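PDB 3B55: succinoglycan biosynthesis protein from Bacillus cereus ATCC 14579, which binds calcium and probably belongs among the erythromycin esterase-like proteins, though its reaction is not established. Local coordinates for residues Lys66-Met71 with Gln382-Leu387; Gly106-Val111 with His162-Arg167; Arg124-Gly129 with Asp151-Tyr156; Val337-Ser342 with Ile429-Gln434. The protein carries 1 engineered substitution. One frame throughout, in Å; residues are numbered along the deposited sequence.

Interaction 1. Residues Lys66-Met71 with Gln382-Leu387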
loop_
_atom_site.group_PDB
_atom_site.type_symbol
_atom_site.label_atom_id
_atom_site.label_comp_id
_atom_site.label_asym_id
_atom_site.label_seq_id
_atom_site.Cartn_x
_atom_site.Cartn_y
_atom_site.Cartn_z
ATOM N N LYS A 66 -4.799 19.055 -11.860
ATOM C CA LYS A 66 -6.210 19.425 -11.894
ATOM C C LYS A 66 -7.105 18.449 -12.659
ATOM O O LYS A 66 -8.249 18.224 -12.268
ATOM C CB LYS A 66 -6.363 20.829 -12.480
ATOM C CG LYS A 66 -5.751 21.912 -11.608
ATOM C CD LYS A 66 -6.812 22.670 -10.837
ATOM C CE LYS A 66 -7.264 23.892 -11.608
ATOM N NZ LYS A 66 -6.137 24.855 -11.730
ATOM N N PRO A 67 -6.613 17.872 -13.772
ATOM C CA PRO A 67 -7.436 16.924 -14.540
ATOM C C PRO A 67 -7.832 15.694 -13.721
ATOM O O PRO A 67 -8.726 14.936 -14.096
ATOM C CB PRO A 67 -6.536 16.564 -15.720
ATOM C CG PRO A 67 -5.764 17.845 -15.940
ATOM C CD PRO A 67 -5.397 18.234 -14.524
ATOM N N LEU A 68 -7.170 15.515 -12.587
ATOM C CA LEU A 68 -7.429 14.374 -11.719
ATOM C C LEU A 68 -8.735 14.541 -10.936
ATOM O O LEU A 68 -9.386 13.557 -10.581
ATOM C CB LEU A 68 -6.251 14.198 -10.759
ATOM C CG LEU A 68 -5.902 12.814 -10.223
ATOM C CD1 LEU A 68 -5.830 11.789 -11.358
ATOM C CD2 LEU A 68 -4.565 12.912 -9.511
ATOM N N LYS A 69 -9.128 15.787 -10.684
ATOM C CA LYS A 69 -10.356 16.048 -9.935
ATOM C C LYS A 69 -11.513 15.193 -10.447
ATOM O O LYS A 69 -12.078 14.384 -9.703
ATOM C CB LYS A 69 -10.727 17.535 -10.021
ATOM C CG LYS A 69 -11.900 17.942 -9.133
ATOM C CD LYS A 69 -12.272 19.408 -9.354
ATOM C CE LYS A 69 -13.353 19.871 -8.384
ATOM N NZ LYS A 69 -14.711 19.901 -8.998
ATOM N N ASN A 70 -11.851 15.359 -11.723
ATOM C CA ASN A 70 -12.949 14.605 -12.303
ATOM C C ASN A 70 -12.649 13.137 -12.605
ATOM O O ASN A 70 -13.569 12.341 -12.742
ATOM C CB ASN A 70 -13.463 15.294 -13.566
ATOM C CG ASN A 70 -14.162 16.602 -13.266
ATOM O OD1 ASN A 70 -14.831 16.737 -12.240
ATOM N ND2 ASN A 70 -14.021 17.570 -14.164
HETATM N N MSE A 71 -11.379 12.768 -12.716
HETATM C CA MSE A 71 -11.058 11.372 -12.980
HETATM C C MSE A 71 -11.386 10.552 -11.739
HETATM O O MSE A 71 -12.004 9.489 -11.824
HETATM C CB MSE A 71 -9.581 11.209 -13.312
HETATM C CG MSE A 71 -9.249 11.520 -14.745
HETATM SE SE MSE A 71 -7.364 11.315 -15.027
HETATM C CE MSE A 71 -7.136 12.600 -16.469
ATOM N N GLN A 382 6.815 13.202 -18.203
ATOM C CA GLN A 382 5.852 12.601 -17.279
ATOM C C GLN A 382 4.445 12.997 -17.725
ATOM O O GLN A 382 4.232 14.097 -18.241
ATOM C CB GLN A 382 6.036 13.113 -15.843
ATOM C CG GLN A 382 7.442 13.071 -15.282
ATOM C CD GLN A 382 8.273 14.238 -15.740
ATOM O OE1 GLN A 382 7.750 15.330 -15.995
ATOM N NE2 GLN A 382 9.576 14.028 -15.832
ATOM N N PHE A 383 3.487 12.103 -17.510
ATOM C CA PHE A 383 2.104 12.374 -17.877
ATOM C C PHE A 383 1.190 11.307 -17.309
ATOM O O PHE A 383 1.648 10.241 -16.900
ATOM C CB PHE A 383 1.942 12.399 -19.402
ATOM C CG PHE A 383 2.218 11.073 -20.064
ATOM C CD1 PHE A 383 3.517 10.697 -20.395
ATOM C CD2 PHE A 383 1.178 10.194 -20.346
ATOM C CE1 PHE A 383 3.775 9.467 -21.003
ATOM C CE2 PHE A 383 1.422 8.963 -20.953
ATOM C CZ PHE A 383 2.723 8.597 -21.283
ATOM N N PHE A 384 -0.102 11.609 -17.248
ATOM C CA PHE A 384 -1.049 10.617 -16.787
ATOM C C PHE A 384 -2.208 10.575 -17.764
ATOM O O PHE A 384 -2.348 11.458 -18.619
ATOM C CB PHE A 384 -1.519 10.878 -15.350
ATOM C CG PHE A 384 -2.261 12.169 -15.150
ATOM C CD1 PHE A 384 -1.588 13.390 -15.141
ATOM C CD2 PHE A 384 -3.623 12.154 -14.862
ATOM C CE1 PHE A 384 -2.256 14.569 -14.838
ATOM C CE2 PHE A 384 -4.301 13.330 -14.558
ATOM C CZ PHE A 384 -3.613 14.542 -14.544
ATOM N N ILE A 385 -3.031 9.542 -17.657
ATOM C CA ILE A 385 -4.140 9.393 -18.581
ATOM C C ILE A 385 -5.229 8.515 -18.003
ATOM O O ILE A 385 -4.954 7.619 -17.202
ATOM C CB ILE A 385 -3.637 8.775 -19.904
ATOM C CG1 ILE A 385 -4.809 8.510 -20.846
ATOM C CG2 ILE A 385 -2.865 7.498 -19.612
ATOM C CD1 ILE A 385 -4.382 8.391 -22.300
ATOM N N ASP A 386 -6.466 8.778 -18.414
ATOM C CA ASP A 386 -7.601 7.994 -17.946
ATOM C C ASP A 386 -7.787 6.821 -18.906
ATOM O O ASP A 386 -8.260 6.998 -20.033
ATOM C CB ASP A 386 -8.873 8.843 -17.935
ATOM C CG ASP A 386 -9.996 8.193 -17.145
ATOM O OD1 ASP A 386 -10.080 6.948 -17.148
ATOM O OD2 ASP A 386 -10.800 8.930 -16.533
ATOM N N LEU A 387 -7.402 5.628 -18.463
ATOM C CA LEU A 387 -7.524 4.425 -19.281
ATOM C C LEU A 387 -8.989 4.068 -19.548
ATOM O O LEU A 387 -9.308 3.403 -20.530
ATOM C CB LEU A 387 -6.824 3.247 -18.588
ATOM C CG LEU A 387 -5.342 3.443 -18.231
ATOM C CD1 LEU A 387 -4.822 2.219 -17.502
ATOM C CD2 LEU A 387 -4.532 3.702 -19.486
#
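The ring of Phe384 is the one flat group that carries this contact, with three side chains of the 66-71 segment packed against it. The selenium of Met71, a selenomethionine in this crystal, sits at the ring edge, SE 4.9 Å from the centroid of Phe384 and 80° off the normal: a Met-aromatic contact. Its terminal methyl comes closer still, CE 3.5 Å from Phe384 CE2. Pro67 crosses the ring at about a right angle, CB 3.7 Å from Phe384 CZ, while Leu68 approaches with one branch, CD1 3.9 Å from Phe384 CE2. Phe384 can meet them because CG stands between its backbone N and carbonyl carbon (chi1 63°), and the ring projects from strand 382-386 toward Pro67, Leu68 and Met71. Farther along, Met71 and Asp386 run antiparallel alongside one another, with Met71 CG 3.5 Å from Asp386 OD2. That carboxylate oxygen is engaged in a salt bridge to Arg388, whose NH2 also bonds Met71 O. No hydrogen bond joins the two segments directly. The short helix is thus held against the sheet through apolar and selenium-aromatic contacts, with Arg388 supplying the polar link at the border.

Interaction 2. Residues Gly106-Val111 with His162-Arg167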
loop_
_atom_site.group_PDB
_atom_site.type_symbol
_atom_site.label_atom_id
_atom_site.label_comp_id
_atom_site.label_asym_id
_atom_site.label_seq_id
_atom_site.Cartn_x
_atom_site.Cartn_y
_atom_site.Cartn_z
ATOM N N GLY A 106 -10.552 16.185 -0.463
ATOM C CA GLY A 106 -10.959 15.723 0.857
ATOM C C GLY A 106 -10.419 14.421 1.437
ATOM O O GLY A 106 -10.999 13.891 2.391
ATOM N N PHE A 107 -9.319 13.893 0.909
ATOM C CA PHE A 107 -8.790 12.654 1.469
ATOM C C PHE A 107 -8.071 12.938 2.780
ATOM O O PHE A 107 -7.238 13.841 2.869
ATOM C CB PHE A 107 -7.879 11.945 0.461
ATOM C CG PHE A 107 -8.639 11.281 -0.651
ATOM C CD1 PHE A 107 -9.115 12.022 -1.723
ATOM C CD2 PHE A 107 -8.951 9.932 -0.582
ATOM C CE1 PHE A 107 -9.900 11.430 -2.712
ATOM C CE2 PHE A 107 -9.736 9.328 -1.565
ATOM C CZ PHE A 107 -10.211 10.083 -2.633
ATOM N N THR A 108 -8.409 12.161 3.801
ATOM C CA THR A 108 -7.832 12.362 5.128
ATOM C C THR A 108 -7.055 11.183 5.720
ATOM O O THR A 108 -6.635 11.239 6.881
ATOM C CB THR A 108 -8.934 12.748 6.140
ATOM O OG1 THR A 108 -9.992 11.783 6.080
ATOM C CG2 THR A 108 -9.501 14.136 5.826
ATOM N N ASN A 109 -6.879 10.116 4.951
ATOM C CA ASN A 109 -6.139 8.968 5.454
ATOM C C ASN A 109 -5.206 8.407 4.411
ATOM O O ASN A 109 -5.558 8.288 3.244
ATOM C CB ASN A 109 -7.093 7.867 5.914
ATOM C CG ASN A 109 -8.159 8.386 6.834
ATOM O OD1 ASN A 109 -9.269 8.698 6.401
ATOM N ND2 ASN A 109 -7.827 8.507 8.114
ATOM N N LEU A 110 -4.000 8.087 4.846
ATOM C CA LEU A 110 -3.011 7.508 3.968
ATOM C C LEU A 110 -2.680 6.137 4.534
ATOM O O LEU A 110 -2.118 6.026 5.629
ATOM C CB LEU A 110 -1.745 8.367 3.924
ATOM C CG LEU A 110 -0.575 7.769 3.122
ATOM C CD1 LEU A 110 -0.988 7.554 1.683
ATOM C CD2 LEU A 110 0.621 8.711 3.174
ATOM N N VAL A 111 -3.065 5.102 3.800
ATOM C CA VAL A 111 -2.789 3.742 4.210
ATOM C C VAL A 111 -1.552 3.296 3.446
ATOM O O VAL A 111 -1.550 3.227 2.215
ATOM C CB VAL A 111 -3.971 2.795 3.902
ATOM C CG1 VAL A 111 -3.599 1.368 4.268
ATOM C CG2 VAL A 111 -5.197 3.228 4.706
ATOM N N HIS A 162 -6.029 24.426 7.806
ATOM C CA HIS A 162 -6.658 23.235 7.253
ATOM C C HIS A 162 -7.618 22.712 8.315
ATOM O O HIS A 162 -7.217 22.470 9.449
ATOM C CB HIS A 162 -5.598 22.187 6.909
ATOM C CG HIS A 162 -4.533 22.698 5.994
ATOM N ND1 HIS A 162 -4.818 23.394 4.843
ATOM C CD2 HIS A 162 -3.184 22.604 6.056
ATOM C CE1 HIS A 162 -3.690 23.707 4.231
ATOM N NE2 HIS A 162 -2.685 23.239 4.946
ATOM N N LYS A 163 -8.887 22.552 7.955
ATOM C CA LYS A 163 -9.882 22.084 8.913
ATOM C C LYS A 163 -9.920 20.568 9.047
ATOM O O LYS A 163 -10.899 20.014 9.542
ATOM C CB LYS A 163 -11.276 22.587 8.524
ATOM C CG LYS A 163 -11.353 24.081 8.277
ATOM C CD LYS A 163 -10.703 24.850 9.404
ATOM C CE LYS A 163 -10.546 26.311 9.048
ATOM N NZ LYS A 163 -9.544 26.964 9.926
ATOM N N SER A 164 -8.859 19.896 8.613
ATOM C CA SER A 164 -8.816 18.444 8.707
ATOM C C SER A 164 -7.385 17.921 8.746
ATOM O O SER A 164 -6.484 18.509 8.150
ATOM C CB SER A 164 -9.564 17.824 7.528
ATOM O OG SER A 164 -9.655 16.422 7.681
ATOM N N LYS A 165 -7.188 16.811 9.452
ATOM C CA LYS A 165 -5.873 16.197 9.582
ATOM C C LYS A 165 -5.770 14.890 8.802
ATOM O O LYS A 165 -6.761 14.191 8.606
ATOM C CB LYS A 165 -5.561 15.899 11.048
ATOM C CG LYS A 165 -5.377 17.108 11.960
ATOM C CD LYS A 165 -5.008 16.616 13.357
ATOM C CE LYS A 165 -4.806 17.732 14.366
ATOM N NZ LYS A 165 -3.498 18.418 14.215
ATOM N N VAL A 166 -4.554 14.572 8.373
ATOM C CA VAL A 166 -4.282 13.350 7.630
ATOM C C VAL A 166 -3.725 12.310 8.595
ATOM O O VAL A 166 -2.751 12.581 9.298
ATOM C CB VAL A 166 -3.244 13.595 6.524
ATOM C CG1 VAL A 166 -2.898 12.278 5.824
ATOM C CG2 VAL A 166 -3.786 14.625 5.534
ATOM N N ARG A 167 -4.350 11.131 8.634
ATOM C CA ARG A 167 -3.914 10.045 9.512
ATOM C C ARG A 167 -3.076 9.049 8.719
ATOM O O ARG A 167 -3.314 8.834 7.529
ATOM C CB ARG A 167 -5.119 9.305 10.100
ATOM C CG ARG A 167 -6.165 10.188 10.757
ATOM C CD ARG A 167 -5.609 10.978 11.937
ATOM N NE ARG A 167 -5.012 10.136 12.974
ATOM C CZ ARG A 167 -5.629 9.127 13.582
ATOM N NH1 ARG A 167 -6.878 8.810 13.263
ATOM N NH2 ARG A 167 -4.995 8.432 14.517
#
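Parallel beta pairing joins Gly106-Val111 to His162-Arg167 where the outermost strand 167-172 begins alongside strand 109-112 in the mixed central sheet. Helices 116-128 and 144-158 lie between the two strands in sequence. Asn109 pairs with Arg167, and two backbone bonds frame that pair: Arg167 N donates to Thr108 O at 2.9 Å, and Leu110 N donates to Arg167 O at 2.9 Å. Thr108 O also receives a CA-H...O contact from Val166 CA at 3.2 Å, so one carbonyl meets two successive residues of the incoming chain. On the Asn109 side of the sheet, the side chains of Asn109 and Arg167 run side by side in the same direction, their amide and guanidinium planes 69° apart. Successive turns at chi2 (-61°) and chi3 (-57°) curl the arginine away from the 106-111 segment, and its NH2 makes a salt bridge with Asp123 of helix 116-128. Leu110 and Val166 instead both touch Ile153 of helix 144-158, which packs against this part of the sheet. Between their own side chains the approach is loose, with Leu110 CB 4.5 Å from Val166 CG1.

Interaction 3. Residues Arg124-Gly129 with Asp151-Tyr156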
loop_
_atom_site.group_PDB
_atom_site.type_symbol
_atom_site.label_atom_id
_atom_site.label_comp_id
_atom_site.label_asym_id
_atom_site.label_seq_id
_atom_site.Cartn_x
_atom_site.Cartn_y
_atom_site.Cartn_z
ATOM N N ARG A 124 1.855 8.987 15.027
ATOM C CA ARG A 124 2.187 9.807 16.183
ATOM C C ARG A 124 3.116 10.949 15.750
ATOM O O ARG A 124 3.035 12.061 16.273
ATOM C CB ARG A 124 2.857 8.943 17.253
ATOM C CG ARG A 124 3.366 9.711 18.463
ATOM C CD ARG A 124 3.781 8.755 19.578
ATOM N NE ARG A 124 4.363 9.450 20.725
ATOM C CZ ARG A 124 5.614 9.897 20.773
ATOM N NH1 ARG A 124 6.419 9.717 19.737
ATOM N NH2 ARG A 124 6.060 10.521 21.856
ATOM N N TYR A 125 3.987 10.668 14.786
ATOM C CA TYR A 125 4.908 11.677 14.282
ATOM C C TYR A 125 4.201 12.782 13.488
ATOM O O TYR A 125 4.531 13.955 13.644
ATOM C CB TYR A 125 5.981 11.030 13.407
ATOM C CG TYR A 125 6.827 12.033 12.654
ATOM C CD1 TYR A 125 7.798 12.791 13.305
ATOM C CD2 TYR A 125 6.613 12.263 11.300
ATOM C CE1 TYR A 125 8.533 13.762 12.618
ATOM C CE2 TYR A 125 7.338 13.224 10.607
ATOM C CZ TYR A 125 8.295 13.969 11.270
ATOM O OH TYR A 125 8.998 14.926 10.575
ATOM N N VAL A 126 3.243 12.426 12.638
ATOM C CA VAL A 126 2.548 13.448 11.864
ATOM C C VAL A 126 1.486 14.173 12.682
ATOM O O VAL A 126 0.969 15.204 12.264
ATOM C CB VAL A 126 1.880 12.865 10.583
ATOM C CG1 VAL A 126 2.951 12.301 9.654
ATOM C CG2 VAL A 126 0.854 11.815 10.947
ATOM N N LEU A 127 1.162 13.631 13.849
ATOM C CA LEU A 127 0.165 14.246 14.715
ATOM C C LEU A 127 0.807 15.164 15.738
ATOM O O LEU A 127 0.296 16.245 16.015
ATOM C CB LEU A 127 -0.639 13.179 15.477
ATOM C CG LEU A 127 -2.019 12.744 14.984
ATOM C CD1 LEU A 127 -2.891 13.973 14.814
ATOM C CD2 LEU A 127 -1.907 11.979 13.683
ATOM N N THR A 128 1.924 14.720 16.308
ATOM C CA THR A 128 2.617 15.478 17.346
ATOM C C THR A 128 4.024 15.939 16.998
ATOM O O THR A 128 4.612 16.720 17.741
ATOM C CB THR A 128 2.714 14.651 18.636
ATOM O OG1 THR A 128 3.536 13.499 18.406
ATOM C CG2 THR A 128 1.339 14.190 19.069
ATOM N N GLY A 129 4.568 15.461 15.885
ATOM C CA GLY A 129 5.914 15.852 15.502
ATOM C C GLY A 129 6.977 15.152 16.334
ATOM O O GLY A 129 8.167 15.411 16.171
ATOM N N ASP A 151 7.098 14.344 6.591
ATOM C CA ASP A 151 7.326 15.686 7.102
ATOM C C ASP A 151 6.285 16.640 6.530
ATOM O O ASP A 151 5.800 17.519 7.234
ATOM C CB ASP A 151 8.730 16.173 6.755
ATOM C CG ASP A 151 9.002 17.562 7.294
ATOM O OD1 ASP A 151 8.581 17.836 8.436
ATOM O OD2 ASP A 151 9.638 18.373 6.589
ATOM N N TRP A 152 5.935 16.477 5.256
ATOM C CA TRP A 152 4.918 17.345 4.673
ATOM C C TRP A 152 3.585 17.101 5.396
ATOM O O TRP A 152 2.836 18.043 5.673
ATOM C CB TRP A 152 4.736 17.071 3.178
ATOM C CG TRP A 152 3.501 17.726 2.655
ATOM C CD1 TRP A 152 3.321 19.055 2.412
ATOM C CD2 TRP A 152 2.223 17.107 2.456
ATOM N NE1 TRP A 152 2.010 19.307 2.089
ATOM C CE2 TRP A 152 1.311 18.129 2.113
ATOM C CE3 TRP A 152 1.757 15.790 2.548
ATOM C CZ2 TRP A 152 -0.042 17.876 1.851
ATOM C CZ3 TRP A 152 0.407 15.536 2.289
ATOM C CH2 TRP A 152 -0.474 16.577 1.951
ATOM N N ILE A 153 3.287 15.839 5.706
ATOM C CA ILE A 153 2.040 15.533 6.392
ATOM C C ILE A 153 2.041 16.126 7.799
ATOM O O ILE A 153 1.008 16.590 8.276
ATOM C CB ILE A 153 1.790 14.024 6.500
ATOM C CG1 ILE A 153 1.724 13.399 5.108
ATOM C CG2 ILE A 153 0.483 13.787 7.238
ATOM C CD1 ILE A 153 1.452 11.898 5.124
ATOM N N ARG A 154 3.195 16.092 8.460
ATOM C CA ARG A 154 3.328 16.649 9.803
ATOM C C ARG A 154 3.035 18.148 9.737
ATOM O O ARG A 154 2.329 18.696 10.589
ATOM C CB ARG A 154 4.750 16.440 10.328
ATOM C CG ARG A 154 5.052 17.195 11.620
ATOM C CD ARG A 154 6.530 17.099 11.987
ATOM N NE ARG A 154 7.380 17.868 11.082
ATOM C CZ ARG A 154 7.376 19.197 10.999
ATOM N NH1 ARG A 154 6.564 19.913 11.765
ATOM N NH2 ARG A 154 8.194 19.813 10.164
ATOM N N GLN A 155 3.581 18.803 8.717
ATOM C CA GLN A 155 3.392 20.239 8.528
ATOM C C GLN A 155 1.940 20.570 8.209
ATOM O O GLN A 155 1.358 21.498 8.779
ATOM C CB GLN A 155 4.298 20.749 7.401
ATOM C CG GLN A 155 5.771 20.762 7.755
ATOM C CD GLN A 155 6.636 21.305 6.630
ATOM O OE1 GLN A 155 7.485 20.598 6.081
ATOM N NE2 GLN A 155 6.419 22.567 6.278
ATOM N N TYR A 156 1.357 19.811 7.291
ATOM C CA TYR A 156 -0.028 20.017 6.910
ATOM C C TYR A 156 -0.944 19.915 8.129
ATOM O O TYR A 156 -1.879 20.702 8.275
ATOM C CB TYR A 156 -0.433 18.980 5.855
ATOM C CG TYR A 156 -1.864 19.099 5.392
ATOM C CD1 TYR A 156 -2.913 18.566 6.144
ATOM C CD2 TYR A 156 -2.175 19.783 4.217
ATOM C CE1 TYR A 156 -4.239 18.712 5.733
ATOM C CE2 TYR A 156 -3.498 19.936 3.799
ATOM C CZ TYR A 156 -4.520 19.401 4.559
ATOM O OH TYR A 156 -5.822 19.552 4.139
HETATM O O HOH W 1 1.495 17.822 12.881
#
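Tyr125 lays its phenol end across the aliphatic arm of Arg154, its CZ 3.7 Å from Arg154 CD, and the two side chains pass at a slant. The ring and guanidinium planes stand 73° apart, and the hydroxyl meets the guanidinium at its edge, in plane. There Arg154 NE makes a weak, bent hydrogen bond to Tyr125 OH at 3.4 Å. A turn at chi3 (70°) folds the arginine back over its own helix, where NH2 forms a salt bridge with Asp151 OD1 at 2.7 Å, using the syn lone pair of that oxygen. NE also bonds this same oxygen weakly, so Asp151 steadies the group that Tyr125 meets. Deeper in, Val126 and Ile153 form the apolar part of the contact, with Val126 CB 3.7 Å from Ile153 CG2. Helices 116-128 and 144-158 run in broadly similar directions here, their segment axes 37° apart and 7.7 Å at closest approach. Val126 CA lies 3.9 Å from Arg154 CA. A water donates to Val126 O at 2.7 Å and to Arg154 O. Just past the end of helix 116-128, Gly129 has positive phi and lies against Arg154 CD. The helix pair therefore combines an apolar interior with a polar border, where the arginine charge is probably balanced by Asp151 of its own helix, and the tyrosine adds only a weak hydrogen bond.

Interaction 4. Residues Val337-Ser342 with Ile429-Gln434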
loop_
_atom_site.group_PDB
_atom_site.type_symbol
_atom_site.label_atom_id
_atom_site.label_comp_id
_atom_site.label_asym_id
_atom_site.label_seq_id
_atom_site.Cartn_x
_atom_site.Cartn_y
_atom_site.Cartn_z
ATOM N N VAL A 337 -10.979 3.719 -6.837
ATOM C CA VAL A 337 -10.314 4.139 -8.063
ATOM C C VAL A 337 -8.877 3.678 -7.919
ATOM O O VAL A 337 -8.256 3.878 -6.879
ATOM C CB VAL A 337 -10.345 5.673 -8.256
ATOM C CG1 VAL A 337 -9.391 6.070 -9.370
ATOM C CG2 VAL A 337 -11.752 6.120 -8.609
ATOM N N SER A 338 -8.349 3.045 -8.958
ATOM C CA SER A 338 -6.983 2.539 -8.909
ATOM C C SER A 338 -6.053 3.272 -9.860
ATOM O O SER A 338 -6.262 3.286 -11.075
ATOM C CB SER A 338 -6.979 1.038 -9.233
ATOM O OG SER A 338 -5.666 0.522 -9.284
ATOM N N ILE A 339 -5.024 3.886 -9.294
ATOM C CA ILE A 339 -4.039 4.611 -10.079
ATOM C C ILE A 339 -2.714 3.869 -10.017
ATOM O O ILE A 339 -2.222 3.558 -8.935
ATOM C CB ILE A 339 -3.820 6.031 -9.534
ATOM C CG1 ILE A 339 -5.120 6.829 -9.638
ATOM C CG2 ILE A 339 -2.709 6.720 -10.315
ATOM C CD1 ILE A 339 -5.058 8.203 -9.011
ATOM N N GLY A 340 -2.138 3.578 -11.178
ATOM C CA GLY A 340 -0.866 2.879 -11.195
ATOM C C GLY A 340 0.196 3.719 -11.872
ATOM O O GLY A 340 -0.126 4.597 -12.667
ATOM N N THR A 341 1.460 3.470 -11.541
ATOM C CA THR A 341 2.569 4.202 -12.155
ATOM C C THR A 341 3.311 3.247 -13.067
ATOM O O THR A 341 3.279 2.032 -12.857
ATOM C CB THR A 341 3.560 4.768 -11.104
ATOM O OG1 THR A 341 3.830 3.782 -10.098
ATOM C CG2 THR A 341 2.988 6.025 -10.460
ATOM N N SER A 342 3.959 3.787 -14.093
ATOM C CA SER A 342 4.697 2.952 -15.022
ATOM C C SER A 342 5.990 3.642 -15.433
ATOM O O SER A 342 6.084 4.870 -15.444
ATOM C CB SER A 342 3.834 2.637 -16.242
ATOM O OG SER A 342 4.370 1.544 -16.970
ATOM N N ILE A 429 -6.459 4.664 -13.940
ATOM C CA ILE A 429 -5.599 5.784 -14.316
ATOM C C ILE A 429 -4.127 5.403 -14.306
ATOM O O ILE A 429 -3.648 4.793 -13.349
ATOM C CB ILE A 429 -5.823 6.960 -13.344
ATOM C CG1 ILE A 429 -7.306 7.356 -13.371
ATOM C CG2 ILE A 429 -4.925 8.157 -13.724
ATOM C CD1 ILE A 429 -7.721 8.292 -12.252
ATOM N N LEU A 430 -3.410 5.764 -15.371
ATOM C CA LEU A 430 -1.985 5.461 -15.449
ATOM C C LEU A 430 -1.109 6.712 -15.490
ATOM O O LEU A 430 -1.376 7.656 -16.231
ATOM C CB LEU A 430 -1.654 4.612 -16.681
ATOM C CG LEU A 430 -0.161 4.227 -16.678
ATOM C CD1 LEU A 430 0.011 2.795 -16.179
ATOM C CD2 LEU A 430 0.427 4.375 -18.063
ATOM N N VAL A 431 -0.056 6.697 -14.683
ATOM C CA VAL A 431 0.895 7.791 -14.626
ATOM C C VAL A 431 2.226 7.249 -15.125
ATOM O O VAL A 431 2.819 6.371 -14.495
ATOM C CB VAL A 431 1.052 8.312 -13.189
ATOM C CG1 VAL A 431 2.172 9.335 -13.127
ATOM C CG2 VAL A 431 -0.267 8.912 -12.720
ATOM N N GLN A 432 2.685 7.760 -16.264
ATOM C CA GLN A 432 3.945 7.310 -16.855
ATOM C C GLN A 432 5.086 8.281 -16.557
ATOM O O GLN A 432 4.934 9.492 -16.694
ATOM C CB GLN A 432 3.787 7.169 -18.379
ATOM C CG GLN A 432 5.051 6.725 -19.117
ATOM C CD GLN A 432 5.329 5.228 -18.987
ATOM O OE1 GLN A 432 6.405 4.752 -19.354
ATOM N NE2 GLN A 432 4.352 4.481 -18.484
ATOM N N ILE A 433 6.219 7.733 -16.137
ATOM C CA ILE A 433 7.414 8.516 -15.834
ATOM C C ILE A 433 8.498 7.884 -16.710
ATOM O O ILE A 433 8.956 6.766 -16.451
ATOM C CB ILE A 433 7.767 8.415 -14.334
ATOM C CG1 ILE A 433 6.555 8.827 -13.508
ATOM C CG2 ILE A 433 8.945 9.333 -13.994
ATOM C CD1 ILE A 433 6.759 8.683 -12.020
ATOM N N GLN A 434 8.889 8.600 -17.759
ATOM C CA GLN A 434 9.857 8.088 -18.721
ATOM C C GLN A 434 11.268 7.816 -18.210
ATOM O O GLN A 434 11.938 6.918 -18.718
ATOM C CB GLN A 434 9.884 9.008 -19.944
ATOM C CG GLN A 434 8.486 9.310 -20.499
ATOM C CD GLN A 434 7.806 8.096 -21.135
ATOM O OE1 GLN A 434 7.878 6.985 -20.614
ATOM N NE2 GLN A 434 7.129 8.316 -22.260
#
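Two neighbouring parallel strands of the mixed central sheet, 336-344 and 429-433, are zipped together here by a ladder of five backbone hydrogen bonds. Ile429 N donates to Ser338 O at 3.2 Å and Gly340 N to Ile429 O at 2.9 Å. The ladder continues from Val431 N to Gly340 O, from Ser342 N to Val431 O and from Ile433 N to Ser342 O. Ile339, Gly340, Thr341 and Ser342 face Ile429, Leu430, Val431 and Gln432 in register, and the strand axes differ in direction by 22°. On the face bearing the isoleucines, Ile339 and Ile429 lie side by side and point the same way, with Ile339 CG1 3.8 Å from Ile429 CB. Val337 adds CG1 at 4.0 Å from Ile429 CD1. The other branch of Ile339, CG2, reaches on to Val431, 4.1 Å from its CG2. Thr341 shares this face and lies alongside Val431; its hydroxyl is hydrogen-bonded to Gly81 O and Ala83 N, and its side chain is about 9 Å from that of the calcium ligand His85. Helix 88-104 packs on the same face, touching Thr341 and Val431. On the opposite face, the one bearing Ser342 and Leu430, Gly340 brings no side chain, and Leu430 leans toward the partner strand, extending CG away from its backbone N (chi1 -176°). One of its methyls thereby meets the serine, with Leu430 CD1 3.8 Å from Ser342 CB.

From the N terminus, residues 66-71 open the long loop that interaction 1 closes when strand 382-386 arrives. Interaction 2 is nested inside it, bringing the edge strand 167-172 to strand 109-112, and interaction 3 is nested within interaction 2, pairing the helices that lie between those strands. These two touch, for example where Leu127 meets Lys165 and Arg167. Interaction 4 opens after both and crosses interaction 1, since 382-387 falls between 337-342 and 429-434. Strands 382-386 and 429-433 are sheet neighbours, so interactions 1 and 4 are contiguous, while interaction 2 lies toward the far border of the same sheet, its centre about 22 Å from that of interaction 4.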